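Local coordinates for hypothetical protein (Staphylococcus aureus subsp. aureus, PDB 2IL5) that is of unknown function but belongs to the AHSA1-like (activator of Hsp90 ATPase homologue 1) family of the Bet v 1-like clan, whose fold often encloses a ligand pocket, at residues Y22-S25 against P26-Y30. Numbering follows the deposited sequence.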
ATOM      1  N   TYR A  22     -12.858  10.858  -2.238  1.00 49.33           N
ATOM      2  CA  TYR A  22     -13.986   9.964  -2.020  1.00 49.12           C
ATOM      3  C   TYR A  22     -15.086  10.718  -1.329  1.00 49.22           C
ATOM      4  O   TYR A  22     -14.820  11.709  -0.650  1.00 49.48           O
ATOM      5  CB  TYR A  22     -13.579   8.777  -1.149  1.00 48.85           C
ATOM      6  CG  TYR A  22     -12.471   7.963  -1.735  1.00 50.19           C
ATOM      7  CD1 TYR A  22     -11.224   7.861  -1.090  1.00 49.96           C
ATOM      8  CD2 TYR A  22     -12.645   7.318  -2.966  1.00 49.87           C
ATOM      9  CE1 TYR A  22     -10.194   7.110  -1.656  1.00 49.71           C
ATOM     10  CE2 TYR A  22     -11.639   6.576  -3.530  1.00 50.20           C
ATOM     11  CZ  TYR A  22     -10.407   6.472  -2.872  1.00 50.26           C
ATOM     12  OH  TYR A  22      -9.425   5.713  -3.462  1.00 49.61           O
ATOM     13  N   LYS A  23     -16.309  10.223  -1.499  1.00 49.10           N
ATOM     14  CA  LYS A  23     -17.475  10.694  -0.767  1.00 49.86           C
ATOM     15  C   LYS A  23     -17.516  10.160   0.677  1.00 49.72           C
ATOM     16  O   LYS A  23     -18.185  10.725   1.538  1.00 49.90           O
ATOM     17  CB  LYS A  23     -18.757  10.266  -1.499  1.00 50.00           C
ATOM     18  CG  LYS A  23     -18.911   8.739  -1.549  1.00 50.80           C
ATOM     19  CD  LYS A  23     -20.145   8.286  -2.272  1.00 53.47           C
ATOM     20  CE  LYS A  23     -20.076   6.789  -2.491  1.00 54.66           C
ATOM     21  NZ  LYS A  23     -20.850   6.371  -3.695  1.00 57.31           N
ATOM     22  N   PHE A  24     -16.838   9.045   0.924  1.00 49.67           N
ATOM     23  CA  PHE A  24     -16.782   8.446   2.263  1.00 49.59           C
ATOM     24  C   PHE A  24     -16.134   9.361   3.290  1.00 48.55           C
ATOM     25  O   PHE A  24     -15.268  10.133   2.926  1.00 47.82           O
ATOM     26  CB  PHE A  24     -15.959   7.168   2.207  1.00 50.32           C
ATOM     27  CG  PHE A  24     -16.410   6.217   1.171  1.00 51.92           C
ATOM     28  CD1 PHE A  24     -17.706   5.711   1.194  1.00 54.98           C
ATOM     29  CD2 PHE A  24     -15.545   5.814   0.166  1.00 53.33           C
ATOM     30  CE1 PHE A  24     -18.133   4.808   0.206  1.00 56.14           C
ATOM     31  CE2 PHE A  24     -15.959   4.916  -0.813  1.00 53.48           C
ATOM     32  CZ  PHE A  24     -17.245   4.410  -0.790  1.00 54.23           C
ATOM     33  N   SER A  25     -16.557   9.253   4.556  1.00 47.55           N
ATOM     34  CA  SER A  25     -15.903   9.931   5.694  1.00 46.87           C
ATOM     35  C   SER A  25     -14.429   9.464   5.912  1.00 46.22           C
ATOM     36  O   SER A  25     -14.094   8.308   5.592  1.00 46.14           O
ATOM     37  CB  SER A  25     -16.717   9.732   6.978  1.00 46.68           C
ATOM     38  OG  SER A  25     -16.572   8.412   7.472  1.00 46.80           O
ATOM     39  N   PRO A  26     -13.547  10.364   6.422  1.00 45.17           N
ATOM     40  CA  PRO A  26     -12.144   9.984   6.707  1.00 44.87           C
ATOM     41  C   PRO A  26     -12.064   8.737   7.554  1.00 44.24           C
ATOM     42  O   PRO A  26     -11.252   7.868   7.297  1.00 44.34           O
ATOM     43  CB  PRO A  26     -11.599  11.194   7.479  1.00 44.53           C
ATOM     44  CG  PRO A  26     -12.338  12.327   6.901  1.00 44.92           C
ATOM     45  CD  PRO A  26     -13.769  11.795   6.692  1.00 44.57           C
ATOM     46  N   GLU A  27     -12.911   8.677   8.564  1.00 44.02           N
ATOM     47  CA  GLU A  27     -13.110   7.485   9.362  1.00 43.99           C
ATOM     48  C   GLU A  27     -13.358   6.184   8.592  1.00 43.53           C
ATOM     49  O   GLU A  27     -12.865   5.132   8.998  1.00 43.83           O
ATOM     50  CB  GLU A  27     -14.287   7.700  10.304  1.00 43.40           C
ATOM     51  CG  GLU A  27     -14.976   6.400  10.682  1.00 44.59           C
ATOM     52  CD  GLU A  27     -15.886   6.530  11.859  1.00 47.90           C
ATOM     53  OE1 GLU A  27     -16.790   7.396  11.827  1.00 48.62           O
ATOM     54  OE2 GLU A  27     -15.707   5.740  12.805  1.00 49.81           O
ATOM     55  N   LEU A  28     -14.188   6.239   7.546  1.00 43.40           N
ATOM     56  CA  LEU A  28     -14.467   5.043   6.721  1.00 42.89           C
ATOM     57  C   LEU A  28     -13.263   4.642   5.869  1.00 42.98           C
ATOM     58  O   LEU A  28     -12.959   3.458   5.759  1.00 42.93           O
ATOM     59  CB  LEU A  28     -15.725   5.197   5.866  1.00 42.23           C
ATOM     60  CG  LEU A  28     -17.074   5.043   6.602  1.00 41.68           C
ATOM     61  CD1 LEU A  28     -18.187   5.228   5.615  1.00 40.13           C
ATOM     62  CD2 LEU A  28     -17.248   3.701   7.355  1.00 40.52           C
ATOM     63  N   VAL A  29     -12.580   5.628   5.286  1.00 42.71           N
ATOM     64  CA  VAL A  29     -11.342   5.366   4.556  1.00 42.55           C
ATOM     65  C   VAL A  29     -10.190   4.907   5.463  1.00 42.67           C
ATOM     66  O   VAL A  29      -9.458   3.978   5.110  1.00 43.63           O
ATOM     67  CB  VAL A  29     -10.916   6.563   3.681  1.00 42.62           C
ATOM     68  CG1 VAL A  29      -9.694   6.178   2.838  1.00 40.74           C
ATOM     69  CG2 VAL A  29     -12.086   6.956   2.765  1.00 41.35           C
ATOM     70  N   TYR A  30     -10.045   5.539   6.628  1.00 42.50           N
ATOM     71  CA  TYR A  30      -8.988   5.195   7.583  1.00 42.17           C
ATOM     72  C   TYR A  30      -9.175   3.770   8.060  1.00 42.66           C
ATOM     73  O   TYR A  30      -8.223   3.024   8.156  1.00 43.62           O
ATOM     74  CB  TYR A  30      -8.968   6.181   8.761  1.00 40.92           C
ATOM     75  CG  TYR A  30      -7.932   5.885   9.843  1.00 41.21           C
ATOM     76  CD1 TYR A  30      -8.284   5.169  11.013  1.00 42.51           C
ATOM     77  CD2 TYR A  30      -6.607   6.347   9.722  1.00 38.12           C
ATOM     78  CE1 TYR A  30      -7.341   4.887  12.003  1.00 41.71           C
ATOM     79  CE2 TYR A  30      -5.654   6.072  10.698  1.00 37.45           C
ATOM     80  CZ  TYR A  30      -6.013   5.349  11.837  1.00 42.28           C
ATOM     81  OH  TYR A  30      -5.051   5.111  12.820  1.00 40.98           O
TER
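Ser25, at the N-cap of helix 26-32, receives the Leu28 N-H on its OG and the Val29 N-H on its carbonyl O, setting the first turn of the helix. The OG bond, 3.2 Å from Leu28 N with an N-H...O angle of 146°, is the classic serine capping bond to the residue three places on. The torsion explains the reach: chi1 of 74° tucks the hydroxyl in between the two backbone branches, swung over the start of the helix. The carbonyl of Ser25 carries the regular helical bond, from Val29 N to Ser25 O at 3.1 Å, nearly straight at 166°, while a weak second bond reaches the same oxygen from Leu28 N. Pro26, with no N-H to give, suits the first helical position.

Away from the capping bonds the contact is apolar. Val29 sends CG2 back toward the incoming chain, 3.9 Å from Phe24 CB and 4.1 Å from Tyr22 CD1, meeting the tyrosine ring obliquely. Leu28 packs beside the serine side chain: its CG lies 3.5 Å from Ser25 OG, and its CB approaches Phe24 CB at 4.2 Å.

This turn leads from edge strand 12-22 into the short helix, as expected of a Bet v 1-like fold. Val29 packs onto Thr118 and Met120 of strand 118-128, whereas Tyr22 and Phe24 reach the long helix 136-166, Tyr22 touching Phe158 and Met161 and Phe24 meeting the Tyr162 ring.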